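Local coordinates for protein diaminopimelate decarboxylase (Aquifex aeolicus, PDB 2P3E) that probably catalyses the pyridoxal 5'-phosphate-dependent decarboxylation of meso-diaminopimelate to L-lysine, the last step of lysine biosynthesis, at residues 23-28 against 36-41; 151-156 against 181-186; 296-301 against 305-310. All blocks are in the same frame, centred on the assembly; numbering follows the deposited sequence.

Overall arrangement
Along the chain the three contacts follow one another without overlap. Contacts 1 and 3 belong to the same mixed beta-sheet region: strand 36-40 of contact 1 pairs with strand 289-301, which carries half of contact 3. Their centres lie about 24 Å apart, and their nearest atoms are about 6 Å apart. Contact 2 sits in the pyridoxal-binding TIM barrel, across the chain's centre from both. Its centre is about 45 Å from that of contact 1 and about 52 Å from that of contact 3. The chain therefore begins in the sheet domain, passes through the barrel and returns. In the homodimer, K301 of contact 3 packs on N156 of contact 2 in the second subunit.

Contact 1 (23-28 against 36-41); sequences VSLKEL and LYVYSS
L25 and L28, on the first turn of helix 25-32, pack onto V38 and L36 of strand 36-40. The helix follows the small antiparallel sheet 11-24 and packs on the mixed sheet, in the beta domain that accompanies the barrel in this decarboxylase family. This is structural packing away from the annotated sites. V38 is the shared partner. Its CG2 meets L25 CD2 at 3.9 Å, and its CG1 meets L28 CD1, also at 3.9 Å. CG1 of V38 lies anti to the backbone N (chi1 -179°), which leaves the two methyls spread toward two different leucines. L36 reaches the helix backbone. Its CD2 lies 3.6 Å from L28 O and 3.8 Å from L28 CB. All four touching residues are buried.

The other side of the helix start is looser and more polar. E27 is exposed, and K26 NZ forms a salt bridge with E332. S24 is the N-cap: its OG accepts from E27 N at 3.1 Å, with a nearly straight N-H...O angle of 172°.

No hydrogen bond crosses between 23-28 and 36-41. Between these two segments the contact is apolar, with no polar bond to fix its direction.

Contact 2 (151-156 against 181-186); sequences IAIRVN and REAQKE
V155 and I153 of strand 149-156 pack against A183 and E186 of helix 183-191. This is part of the (beta/alpha)8 TIM barrel of the pyridoxal-binding domain, a strand of the parallel barrel against one of the helices around it. The helix comes later in the chain, after a long loop and the short strand 178-179.

The backbones come closest at V155 and A183, with CA atoms 6.4 Å apart. A183 has only its CB to offer, and this lets the helix come near. V155 holds CG1 anti to its carbonyl carbon (chi1 -52°), and this methyl is the one that meets A183 CB. V222 and L225 of helix 214-231 also pack on V155.

In I153 the first torsion (chi1 -60°) places CG2, and the folded second torsion (chi2 -57°) brings CD1 round. Both methyls then meet E186 OE1, CD1 at 3.8 Å and CG2 at 4.0 Å. E186 is extended beyond CG and crosses the isoleucine at a slant. This is van der Waals contact, with no hydrogen bond between the segments. E186 also touches R132 of helix 132-145, while L135 of that helix touches I153. The backbone N of I153 is hydrogen-bonded to the hydroxyl of Y187. The tightest carbon pair is V155 CG1 to A183 CB, at 3.4 Å, closer than normal van der Waals contact.

Contact 3 (296-301 against 305-310); sequences QFLKDK and HFIIVD
D300 and H305 face each other at the turn end of the two strands. H305 ND1 donates to D300 OD1 at 2.6 Å, with an N-H...O angle of 153°. The oxygen sits at the ring edge, close to the ring plane, and is met on its syn side by a donor tilted out of the carboxylate plane. The carboxylate and ring planes are 44° apart. CG of H305 lies anti to the backbone N (chi1 -174°), which turns the ring across toward the neighbouring strand. L298 CB approaches H305 CE1 obliquely at 3.9 Å. An alanine at H305 would remove this ring, and D300 would probably lose its cross-strand partner, with L298 less covered.

On the face that carries F297, K299, F306 and I308, F297 CB touches I308 CD1 at 4.0 Å. K301 CB meets the edge of the F306 ring at CE2, 3.7 Å away.

These side chains are set by a beta hairpin of strands 289-301 and 304-309. K299 and F306 form a hydrogen-bonded pair, as do F297 and I308. The register is broken by a classic bulge: Q296 N and F297 N both donate to I308 O, at 2.7 Å and 3.1 Å.

Further out, strand 338-344 pairs with 304-309. K299 NZ hydrogen-bonds the backbone oxygens of E130, K175 and G177 of the second subunit, and K301 NZ hydrogen-bonds F176 O of that same subunit.

Contact 1 (23-28 against 36-41)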
ATOM      1  N   VAL B  23     -18.068  -7.576 -23.591  1.00 20.53           N
ATOM      2  CA  VAL B  23     -18.605  -6.443 -22.839  1.00 19.66           C
ATOM      3  C   VAL B  23     -17.711  -5.217 -23.038  1.00 19.37           C
ATOM      4  O   VAL B  23     -16.493  -5.285 -22.864  1.00 19.00           O
ATOM      5  CB  VAL B  23     -18.782  -6.749 -21.317  1.00 20.30           C
ATOM      6  CG1 VAL B  23     -19.404  -5.550 -20.590  1.00 19.39           C
ATOM      7  CG2 VAL B  23     -19.643  -7.983 -21.105  1.00 19.15           C
ATOM      8  N   SER B  24     -18.330  -4.103 -23.416  1.00 18.58           N
ATOM      9  CA  SER B  24     -17.617  -2.861 -23.709  1.00 18.58           C
ATOM     10  C   SER B  24     -17.040  -2.305 -22.404  1.00 17.84           C
ATOM     11  O   SER B  24     -17.759  -2.161 -21.428  1.00 16.90           O
ATOM     12  CB  SER B  24     -18.602  -1.851 -24.308  1.00 18.19           C
ATOM     13  OG  SER B  24     -18.121  -0.539 -24.197  1.00 21.12           O
ATOM     14  N   LEU B  25     -15.747  -1.990 -22.403  1.00 18.15           N
ATOM     15  CA  LEU B  25     -15.121  -1.340 -21.256  1.00 18.21           C
ATOM     16  C   LEU B  25     -15.641   0.066 -21.027  1.00 18.20           C
ATOM     17  O   LEU B  25     -15.742   0.514 -19.892  1.00 17.64           O
ATOM     18  CB  LEU B  25     -13.587  -1.350 -21.387  1.00 17.83           C
ATOM     19  CG  LEU B  25     -13.117  -2.788 -21.090  1.00 19.32           C
ATOM     20  CD1 LEU B  25     -11.737  -2.962 -21.542  1.00 21.64           C
ATOM     21  CD2 LEU B  25     -13.265  -3.182 -19.593  1.00 16.79           C
ATOM     22  N   LYS B  26     -15.981   0.770 -22.104  1.00 19.00           N
ATOM     23  CA  LYS B  26     -16.581   2.096 -21.942  1.00 19.17           C
ATOM     24  C   LYS B  26     -17.935   2.036 -21.225  1.00 18.52           C
ATOM     25  O   LYS B  26     -18.200   2.837 -20.328  1.00 17.34           O
ATOM     26  CB  LYS B  26     -16.686   2.839 -23.278  1.00 20.51           C
ATOM     27  CG  LYS B  26     -17.240   4.251 -23.131  1.00 22.29           C
ATOM     28  CD  LYS B  26     -17.092   5.029 -24.432  1.00 28.74           C
ATOM     29  CE  LYS B  26     -17.512   6.472 -24.248  1.00 32.81           C
ATOM     30  NZ  LYS B  26     -17.637   7.165 -25.582  1.00 35.95           N
ATOM     31  N   GLU B  27     -18.786   1.081 -21.600  1.00 18.27           N
ATOM     32  CA  GLU B  27     -20.046   0.909 -20.883  1.00 18.88           C
ATOM     33  C   GLU B  27     -19.842   0.553 -19.407  1.00 17.76           C
ATOM     34  O   GLU B  27     -20.517   1.091 -18.540  1.00 17.34           O
ATOM     35  CB  GLU B  27     -20.954  -0.130 -21.543  1.00 19.15           C
ATOM     36  CG  GLU B  27     -22.417  -0.089 -20.991  1.00 23.05           C
ATOM     37  CD  GLU B  27     -23.176   1.232 -21.312  1.00 28.73           C
ATOM     38  OE1 GLU B  27     -23.126   1.730 -22.467  1.00 31.12           O
ATOM     39  OE2 GLU B  27     -23.828   1.778 -20.399  1.00 32.48           O
ATOM     40  N   LEU B  28     -18.920  -0.365 -19.133  1.00 16.95           N
ATOM     41  CA  LEU B  28     -18.617  -0.718 -17.744  1.00 16.90           C
ATOM     42  C   LEU B  28     -18.147   0.496 -16.939  1.00 16.57           C
ATOM     43  O   LEU B  28     -18.583   0.689 -15.810  1.00 16.05           O
ATOM     44  CB  LEU B  28     -17.573  -1.847 -17.669  1.00 16.47           C
ATOM     45  CG  LEU B  28     -18.075  -3.226 -18.099  1.00 16.39           C
ATOM     46  CD1 LEU B  28     -16.893  -4.147 -18.219  1.00 17.05           C
ATOM     47  CD2 LEU B  28     -19.100  -3.778 -17.100  1.00 15.69           C
ATOM     48  N   LEU B  36     -11.869   1.269 -12.005  1.00 11.65           N
ATOM     49  CA  LEU B  36     -12.614   0.012 -12.074  1.00 11.35           C
ATOM     50  C   LEU B  36     -11.688  -1.157 -12.404  1.00 11.67           C
ATOM     51  O   LEU B  36     -10.980  -1.137 -13.429  1.00 11.96           O
ATOM     52  CB  LEU B  36     -13.717   0.101 -13.153  1.00 11.43           C
ATOM     53  CG  LEU B  36     -14.714  -1.062 -13.259  1.00 11.81           C
ATOM     54  CD1 LEU B  36     -15.537  -1.151 -11.974  1.00 13.63           C
ATOM     55  CD2 LEU B  36     -15.653  -0.910 -14.481  1.00 12.16           C
ATOM     56  N   TYR B  37     -11.689  -2.169 -11.539  1.00 11.95           N
ATOM     57  CA  TYR B  37     -11.029  -3.434 -11.854  1.00 11.91           C
ATOM     58  C   TYR B  37     -12.010  -4.362 -12.549  1.00 12.39           C
ATOM     59  O   TYR B  37     -13.092  -4.658 -12.023  1.00 11.87           O
ATOM     60  CB  TYR B  37     -10.494  -4.102 -10.587  1.00 12.02           C
ATOM     61  CG  TYR B  37      -9.090  -3.670 -10.202  1.00 12.08           C
ATOM     62  CD1 TYR B  37      -8.862  -2.760  -9.158  1.00 11.76           C
ATOM     63  CD2 TYR B  37      -7.984  -4.176 -10.885  1.00 12.01           C
ATOM     64  CE1 TYR B  37      -7.539  -2.381  -8.800  1.00 11.48           C
ATOM     65  CE2 TYR B  37      -6.687  -3.792 -10.554  1.00 11.78           C
ATOM     66  CZ  TYR B  37      -6.471  -2.899  -9.515  1.00 11.97           C
ATOM     67  OH  TYR B  37      -5.159  -2.566  -9.212  1.00 13.19           O
ATOM     68  N   VAL B  38     -11.617  -4.845 -13.721  1.00 12.74           N
ATOM     69  CA  VAL B  38     -12.476  -5.721 -14.525  1.00 12.45           C
ATOM     70  C   VAL B  38     -11.761  -7.047 -14.746  1.00 12.58           C
ATOM     71  O   VAL B  38     -10.613  -7.047 -15.180  1.00 12.42           O
ATOM     72  CB  VAL B  38     -12.814  -5.061 -15.898  1.00 13.02           C
ATOM     73  CG1 VAL B  38     -13.748  -5.976 -16.727  1.00 13.55           C
ATOM     74  CG2 VAL B  38     -13.459  -3.677 -15.698  1.00 11.89           C
ATOM     75  N   TYR B  39     -12.440  -8.163 -14.438  1.00 12.06           N
ATOM     76  CA  TYR B  39     -11.864  -9.480 -14.566  1.00 12.03           C
ATOM     77  C   TYR B  39     -12.609 -10.336 -15.599  1.00 13.58           C
ATOM     78  O   TYR B  39     -13.839 -10.249 -15.719  1.00 13.64           O
ATOM     79  CB  TYR B  39     -11.874 -10.207 -13.210  1.00 11.67           C
ATOM     80  CG  TYR B  39     -11.118  -9.487 -12.111  1.00 11.37           C
ATOM     81  CD1 TYR B  39      -9.754  -9.695 -11.921  1.00 11.04           C
ATOM     82  CD2 TYR B  39     -11.767  -8.576 -11.278  1.00 10.47           C
ATOM     83  CE1 TYR B  39      -9.055  -9.018 -10.898  1.00  9.96           C
ATOM     84  CE2 TYR B  39     -11.082  -7.915 -10.243  1.00 10.34           C
ATOM     85  CZ  TYR B  39      -9.744  -8.130 -10.072  1.00 10.96           C
ATOM     86  OH  TYR B  39      -9.115  -7.455  -9.046  1.00 11.92           O
ATOM     87  N   SER B  40     -11.853 -11.175 -16.304  1.00 14.47           N
ATOM     88  CA  SER B  40     -12.408 -12.167 -17.237  1.00 14.85           C
ATOM     89  C   SER B  40     -12.556 -13.510 -16.542  1.00 15.22           C
ATOM     90  O   SER B  40     -11.569 -14.153 -16.173  1.00 14.77           O
ATOM     91  CB  SER B  40     -11.512 -12.302 -18.480  1.00 15.62           C
ATOM     92  OG  SER B  40     -11.786 -13.515 -19.196  1.00 17.85           O
ATOM     93  N   SER B  41     -13.806 -13.951 -16.396  1.00 15.22           N
ATOM     94  CA  SER B  41     -14.100 -15.234 -15.792  1.00 16.10           C
ATOM     95  C   SER B  41     -13.463 -16.388 -16.576  1.00 16.23           C
ATOM     96  O   SER B  41     -12.819 -17.273 -15.986  1.00 15.91           O
ATOM     97  CB  SER B  41     -15.622 -15.426 -15.693  1.00 15.96           C
ATOM     98  OG  SER B  41     -15.936 -16.623 -15.022  1.00 16.41           O
TER

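Contact 2 (151-156 against 181-186)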
ATOM      1  N   ILE B 151       3.645 -31.363   8.338  1.00 17.79           N
ATOM      2  CA  ILE B 151       4.649 -30.385   7.928  1.00 17.25           C
ATOM      3  C   ILE B 151       5.501 -30.765   6.703  1.00 17.41           C
ATOM      4  O   ILE B 151       5.716 -31.954   6.380  1.00 16.32           O
ATOM      5  CB  ILE B 151       5.614 -30.019   9.100  1.00 17.61           C
ATOM      6  CG1 ILE B 151       6.447 -31.243   9.487  1.00 18.35           C
ATOM      7  CG2 ILE B 151       4.840 -29.428  10.313  1.00 16.29           C
ATOM      8  CD1 ILE B 151       7.807 -30.881  10.081  1.00 23.08           C
ATOM      9  N   ALA B 152       5.981 -29.710   6.047  1.00 17.10           N
ATOM     10  CA  ALA B 152       7.076 -29.773   5.094  1.00 16.85           C
ATOM     11  C   ALA B 152       8.081 -28.727   5.523  1.00 16.64           C
ATOM     12  O   ALA B 152       7.714 -27.723   6.135  1.00 16.16           O
ATOM     13  CB  ALA B 152       6.572 -29.456   3.700  1.00 16.60           C
ATOM     14  N   ILE B 153       9.349 -28.932   5.184  1.00 16.35           N
ATOM     15  CA  ILE B 153      10.339 -27.871   5.365  1.00 16.77           C
ATOM     16  C   ILE B 153      10.463 -27.105   4.045  1.00 16.96           C
ATOM     17  O   ILE B 153      10.563 -27.720   2.969  1.00 15.05           O
ATOM     18  CB  ILE B 153      11.742 -28.423   5.810  1.00 16.72           C
ATOM     19  CG1 ILE B 153      11.651 -29.184   7.149  1.00 17.07           C
ATOM     20  CG2 ILE B 153      12.789 -27.286   5.904  1.00 18.34           C
ATOM     21  CD1 ILE B 153      11.083 -28.388   8.281  1.00 18.21           C
ATOM     22  N   ARG B 154      10.451 -25.770   4.132  1.00 17.14           N
ATOM     23  CA  ARG B 154      10.750 -24.966   2.959  1.00 18.17           C
ATOM     24  C   ARG B 154      12.249 -24.945   2.703  1.00 18.18           C
ATOM     25  O   ARG B 154      13.013 -24.424   3.521  1.00 18.06           O
ATOM     26  CB  ARG B 154      10.250 -23.526   3.069  1.00 18.64           C
ATOM     27  CG  ARG B 154      10.461 -22.830   1.713  1.00 22.27           C
ATOM     28  CD  ARG B 154      10.187 -21.368   1.770  1.00 28.57           C
ATOM     29  NE  ARG B 154      10.466 -20.689   0.496  1.00 28.19           N
ATOM     30  CZ  ARG B 154       9.891 -19.541   0.142  1.00 28.74           C
ATOM     31  NH1 ARG B 154       9.013 -18.961   0.954  1.00 29.45           N
ATOM     32  NH2 ARG B 154      10.189 -18.972  -1.019  1.00 28.69           N
ATOM     33  N   VAL B 155      12.651 -25.494   1.559  1.00 18.13           N
ATOM     34  CA  VAL B 155      14.062 -25.593   1.201  1.00 18.58           C
ATOM     35  C   VAL B 155      14.403 -24.644   0.063  1.00 19.37           C
ATOM     36  O   VAL B 155      13.574 -24.427  -0.833  1.00 18.68           O
ATOM     37  CB  VAL B 155      14.493 -27.074   0.883  1.00 18.99           C
ATOM     38  CG1 VAL B 155      14.085 -28.022   2.028  1.00 18.02           C
ATOM     39  CG2 VAL B 155      13.905 -27.569  -0.417  1.00 17.94           C
ATOM     40  N   ASN B 156      15.599 -24.046   0.146  1.00 20.37           N
ATOM     41  CA  ASN B 156      16.153 -23.188  -0.893  1.00 22.28           C
ATOM     42  C   ASN B 156      17.183 -23.988  -1.692  1.00 23.30           C
ATOM     43  O   ASN B 156      18.301 -24.198  -1.224  1.00 22.93           O
ATOM     44  CB  ASN B 156      16.855 -21.977  -0.271  1.00 22.45           C
ATOM     45  CG  ASN B 156      15.927 -21.108   0.540  1.00 24.98           C
ATOM     46  OD1 ASN B 156      14.695 -21.135   0.360  1.00 27.49           O
ATOM     47  ND2 ASN B 156      16.502 -20.323   1.446  1.00 24.96           N
ATOM     48  N   ARG B 181      21.002 -27.746   1.705  1.00 32.80           N
ATOM     49  CA  ARG B 181      22.159 -28.486   2.192  1.00 33.27           C
ATOM     50  C   ARG B 181      22.109 -28.686   3.712  1.00 33.40           C
ATOM     51  O   ARG B 181      22.887 -29.471   4.273  1.00 33.76           O
ATOM     52  CB  ARG B 181      23.451 -27.776   1.766  1.00 33.17           C
ATOM     53  CG  ARG B 181      23.599 -27.617   0.254  1.00 34.19           C
ATOM     54  CD  ARG B 181      24.785 -26.734  -0.107  1.00 35.39           C
ATOM     55  CZ  ARG B 181      25.221 -23.476  -0.581  0.80 39.47           C
ATOM     56  NH1 ARG B 181      25.591 -22.791  -1.657  0.20 39.20           N
ATOM     57  NH2 ARG B 181      24.952 -22.827   0.549  0.80 39.09           N
ATOM     58  N   GLU B 182      21.186 -27.981   4.367  1.00 33.47           N
ATOM     59  CA  GLU B 182      21.011 -28.046   5.823  1.00 33.13           C
ATOM     60  C   GLU B 182      19.582 -28.438   6.226  1.00 33.36           C
ATOM     61  O   GLU B 182      19.241 -28.452   7.421  1.00 33.73           O
ATOM     62  CB  GLU B 182      21.365 -26.692   6.444  1.00 33.44           C
ATOM     63  CG  GLU B 182      22.849 -26.342   6.400  0.10 33.06           C
ATOM     64  N   ALA B 183      18.748 -28.761   5.234  1.00 32.49           N
ATOM     65  CA  ALA B 183      17.342 -29.099   5.479  1.00 31.60           C
ATOM     66  C   ALA B 183      17.193 -30.461   6.147  1.00 31.33           C
ATOM     67  O   ALA B 183      16.240 -30.695   6.899  1.00 30.92           O
ATOM     68  CB  ALA B 183      16.551 -29.053   4.184  1.00 31.39           C
ATOM     69  N   GLN B 184      18.141 -31.355   5.888  1.00 31.06           N
ATOM     70  CA  GLN B 184      18.053 -32.704   6.433  1.00 31.02           C
ATOM     71  C   GLN B 184      18.165 -32.697   7.960  1.00 30.45           C
ATOM     72  O   GLN B 184      17.521 -33.504   8.639  1.00 29.61           O
ATOM     73  CB  GLN B 184      19.097 -33.611   5.789  1.00 31.76           C
ATOM     74  CG  GLN B 184      18.602 -35.038   5.599  1.00 33.33           C
ATOM     75  CD  GLN B 184      19.431 -35.823   4.618  1.00 36.69           C
ATOM     76  OE1 GLN B 184      20.123 -36.763   5.000  1.00 38.71           O
ATOM     77  NE2 GLN B 184      19.377 -35.441   3.344  1.00 37.89           N
ATOM     78  N   LYS B 185      18.969 -31.766   8.482  1.00 30.08           N
ATOM     79  CA  LYS B 185      19.092 -31.536   9.927  1.00 30.33           C
ATOM     80  C   LYS B 185      17.785 -31.083  10.568  1.00 29.13           C
ATOM     81  O   LYS B 185      17.465 -31.485  11.689  1.00 28.88           O
ATOM     82  CB  LYS B 185      20.204 -30.523  10.234  1.00 30.68           C
ATOM     83  CG  LYS B 185      21.620 -31.110  10.152  1.00 31.75           C
ATOM     84  CD  LYS B 185      22.663 -30.099  10.623  1.00 34.29           C
ATOM     85  CE  LYS B 185      23.243 -29.284   9.457  1.00 37.76           C
ATOM     86  NZ  LYS B 185      24.296 -28.332   9.935  1.00 37.59           N
ATOM     87  N   GLU B 186      17.028 -30.248   9.858  1.00 27.86           N
ATOM     88  CA  GLU B 186      15.704 -29.867  10.329  1.00 27.27           C
ATOM     89  C   GLU B 186      14.691 -31.004  10.274  1.00 25.88           C
ATOM     90  O   GLU B 186      13.811 -31.067  11.120  1.00 26.04           O
ATOM     91  CB  GLU B 186      15.178 -28.624   9.589  1.00 27.67           C
ATOM     92  CG  GLU B 186      15.703 -27.320  10.184  1.00 30.16           C
ATOM     93  CD  GLU B 186      15.067 -26.095   9.570  1.00 33.21           C
ATOM     94  OE1 GLU B 186      13.813 -25.994   9.537  1.00 33.11           O
ATOM     95  OE2 GLU B 186      15.836 -25.217   9.119  1.00 36.38           O
TER

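Contact 3 (296-301 against 305-310)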
ATOM      1  N   GLN B 296      -8.455  12.874 -16.252  1.00 16.48           N
ATOM      2  CA  GLN B 296      -8.983  14.041 -15.560  1.00 16.77           C
ATOM      3  C   GLN B 296      -8.393  15.314 -16.146  1.00 18.39           C
ATOM      4  O   GLN B 296      -9.139  16.235 -16.475  1.00 18.61           O
ATOM      5  CB  GLN B 296      -8.687  13.959 -14.059  1.00 17.37           C
ATOM      6  CG  GLN B 296      -9.252  12.723 -13.374  1.00 16.07           C
ATOM      7  CD  GLN B 296     -10.740  12.536 -13.611  1.00 18.46           C
ATOM      8  OE1 GLN B 296     -11.547  13.420 -13.308  1.00 18.71           O
ATOM      9  NE2 GLN B 296     -11.115  11.383 -14.160  1.00 17.52           N
ATOM     10  N   PHE B 297      -7.064  15.358 -16.296  1.00 18.82           N
ATOM     11  CA  PHE B 297      -6.384  16.550 -16.822  1.00 19.89           C
ATOM     12  C   PHE B 297      -5.227  16.179 -17.746  1.00 20.12           C
ATOM     13  O   PHE B 297      -4.593  15.130 -17.573  1.00 19.22           O
ATOM     14  CB  PHE B 297      -5.821  17.429 -15.694  1.00 20.17           C
ATOM     15  CG  PHE B 297      -6.835  17.830 -14.666  1.00 19.87           C
ATOM     16  CD1 PHE B 297      -7.742  18.849 -14.919  1.00 21.62           C
ATOM     17  CD2 PHE B 297      -6.881  17.178 -13.442  1.00 20.21           C
ATOM     18  CE1 PHE B 297      -8.699  19.210 -13.949  1.00 22.58           C
ATOM     19  CE2 PHE B 297      -7.822  17.539 -12.474  1.00 21.87           C
ATOM     20  CZ  PHE B 297      -8.729  18.562 -12.734  1.00 20.76           C
ATOM     21  N   LEU B 298      -4.966  17.053 -18.722  1.00 20.68           N
ATOM     22  CA  LEU B 298      -3.694  17.074 -19.456  1.00 20.94           C
ATOM     23  C   LEU B 298      -2.924  18.305 -19.016  1.00 21.81           C
ATOM     24  O   LEU B 298      -3.512  19.372 -18.815  1.00 21.47           O
ATOM     25  CB  LEU B 298      -3.910  17.129 -20.975  1.00 21.05           C
ATOM     26  CG  LEU B 298      -4.808  16.060 -21.609  1.00 21.42           C
ATOM     27  CD1 LEU B 298      -5.014  16.367 -23.094  1.00 22.22           C
ATOM     28  CD2 LEU B 298      -4.246  14.637 -21.433  1.00 21.99           C
ATOM     29  N   LYS B 299      -1.613  18.148 -18.865  1.00 22.48           N
ATOM     30  CA  LYS B 299      -0.743  19.207 -18.374  1.00 23.44           C
ATOM     31  C   LYS B 299       0.636  19.048 -19.021  1.00 24.67           C
ATOM     32  O   LYS B 299       1.228  17.958 -18.986  1.00 23.64           O
ATOM     33  CB  LYS B 299      -0.620  19.112 -16.845  1.00 23.78           C
ATOM     34  CG  LYS B 299       0.572  19.800 -16.255  1.00 24.91           C
ATOM     35  CD  LYS B 299       0.525  19.816 -14.756  1.00 25.29           C
ATOM     36  CE  LYS B 299       1.605  20.746 -14.211  1.00 26.22           C
ATOM     37  NZ  LYS B 299       1.558  20.819 -12.703  1.00 25.53           N
ATOM     38  N   ASP B 300       1.139  20.133 -19.608  1.00 25.70           N
ATOM     39  CA  ASP B 300       2.518  20.166 -20.109  1.00 27.61           C
ATOM     40  C   ASP B 300       3.407  20.984 -19.185  1.00 28.43           C
ATOM     41  O   ASP B 300       3.046  22.072 -18.723  1.00 28.42           O
ATOM     42  CB  ASP B 300       2.595  20.701 -21.554  1.00 27.84           C
ATOM     43  CG  ASP B 300       1.848  19.828 -22.545  1.00 30.31           C
ATOM     44  OD1 ASP B 300       1.971  18.595 -22.492  1.00 31.35           O
ATOM     45  OD2 ASP B 300       1.129  20.369 -23.409  1.00 34.79           O
ATOM     46  N   LYS B 301       4.582  20.447 -18.906  1.00 29.24           N
ATOM     47  CA  LYS B 301       5.498  21.098 -18.013  1.00 30.26           C
ATOM     48  C   LYS B 301       6.868  20.951 -18.659  1.00 31.09           C
ATOM     49  O   LYS B 301       7.447  19.867 -18.661  1.00 31.19           O
ATOM     50  CB  LYS B 301       5.421  20.431 -16.637  1.00 30.61           C
ATOM     51  CG  LYS B 301       6.013  21.209 -15.524  1.00 30.98           C
ATOM     52  CD  LYS B 301       5.806  20.501 -14.201  1.00 30.40           C
ATOM     53  CE  LYS B 301       6.855  20.954 -13.221  1.00 30.45           C
ATOM     54  NZ  LYS B 301       6.901  20.062 -12.044  1.00 30.71           N
ATOM     55  N   HIS B 305       4.755  15.781 -21.292  1.00 24.91           N
ATOM     56  CA  HIS B 305       3.310  15.712 -21.353  1.00 23.88           C
ATOM     57  C   HIS B 305       2.841  14.807 -20.208  1.00 23.02           C
ATOM     58  O   HIS B 305       3.290  13.676 -20.085  1.00 22.44           O
ATOM     59  CB  HIS B 305       2.841  15.188 -22.717  1.00 24.09           C
ATOM     60  CG  HIS B 305       1.349  15.220 -22.911  1.00 26.54           C
ATOM     61  ND1 HIS B 305       0.588  16.349 -22.692  0.50 27.46           N
ATOM     62  CD2 HIS B 305       0.482  14.264 -23.334  1.00 29.51           C
ATOM     63  CE1 HIS B 305      -0.680  16.086 -22.957  1.00 29.02           C
ATOM     64  NE2 HIS B 305      -0.772  14.832 -23.364  1.00 28.96           N
ATOM     65  N   PHE B 306       1.956  15.337 -19.362  1.00 21.63           N
ATOM     66  CA  PHE B 306       1.326  14.561 -18.301  1.00 20.46           C
ATOM     67  C   PHE B 306      -0.135  14.300 -18.652  1.00 19.72           C
ATOM     68  O   PHE B 306      -0.871  15.219 -19.074  1.00 19.66           O
ATOM     69  CB  PHE B 306       1.441  15.279 -16.945  1.00 19.63           C
ATOM     70  CG  PHE B 306       2.859  15.465 -16.469  1.00 20.42           C
ATOM     71  CD1 PHE B 306       3.468  14.511 -15.655  1.00 19.65           C
ATOM     72  CD2 PHE B 306       3.587  16.602 -16.818  1.00 19.91           C
ATOM     73  CE1 PHE B 306       4.779  14.682 -15.211  1.00 19.81           C
ATOM     74  CE2 PHE B 306       4.898  16.778 -16.374  1.00 20.72           C
ATOM     75  CZ  PHE B 306       5.489  15.814 -15.562  1.00 20.28           C
ATOM     76  N   ILE B 307      -0.541  13.044 -18.483  1.00 18.04           N
ATOM     77  CA  ILE B 307      -1.929  12.623 -18.597  1.00 17.13           C
ATOM     78  C   ILE B 307      -2.329  12.212 -17.174  1.00 16.95           C
ATOM     79  O   ILE B 307      -1.887  11.177 -16.666  1.00 15.23           O
ATOM     80  CB  ILE B 307      -2.078  11.438 -19.575  1.00 17.74           C
ATOM     81  CG1 ILE B 307      -1.620  11.852 -20.995  1.00 17.79           C
ATOM     82  CG2 ILE B 307      -3.508  10.891 -19.579  1.00 18.63           C
ATOM     83  CD1 ILE B 307      -1.636  10.727 -22.023  1.00 17.51           C
ATOM     84  N   ILE B 308      -3.148  13.048 -16.536  1.00 15.83           N
ATOM     85  CA  ILE B 308      -3.526  12.834 -15.132  1.00 16.29           C
ATOM     86  C   ILE B 308      -4.846  12.079 -15.089  1.00 15.77           C
ATOM     87  O   ILE B 308      -5.840  12.530 -15.672  1.00 16.90           O
ATOM     88  CB  ILE B 308      -3.614  14.180 -14.358  1.00 16.07           C
ATOM     89  CG1 ILE B 308      -2.269  14.919 -14.448  1.00 16.61           C
ATOM     90  CG2 ILE B 308      -4.041  13.941 -12.880  1.00 15.30           C
ATOM     91  CD1 ILE B 308      -2.309  16.412 -14.068  1.00 18.58           C
ATOM     92  N   VAL B 309      -4.841  10.925 -14.419  1.00 15.14           N
ATOM     93  CA  VAL B 309      -6.003  10.029 -14.380  1.00 14.56           C
ATOM     94  C   VAL B 309      -6.522   9.858 -12.958  1.00 14.50           C
ATOM     95  O   VAL B 309      -5.904  10.377 -12.016  1.00 14.49           O
ATOM     96  CB  VAL B 309      -5.681   8.640 -15.043  1.00 14.50           C
ATOM     97  CG1 VAL B 309      -5.350   8.828 -16.533  1.00 14.13           C
ATOM     98  CG2 VAL B 309      -4.528   7.908 -14.304  1.00 14.00           C
ATOM     99  N   ASP B 310      -7.635   9.131 -12.797  1.00 14.21           N
ATOM    100  CA  ASP B 310      -8.253   9.014 -11.464  1.00 14.17           C
ATOM    101  C   ASP B 310      -7.779   7.808 -10.656  1.00 13.43           C
ATOM    102  O   ASP B 310      -8.152   7.640  -9.494  1.00 13.78           O
ATOM    103  CB  ASP B 310      -9.798   9.123 -11.522  1.00 14.34           C
ATOM    104  CG  ASP B 310     -10.471   8.019 -12.356  1.00 15.33           C
ATOM    105  OD1 ASP B 310      -9.813   7.084 -12.866  1.00 12.31           O
ATOM    106  OD2 ASP B 310     -11.713   8.096 -12.491  1.00 16.08           O
TER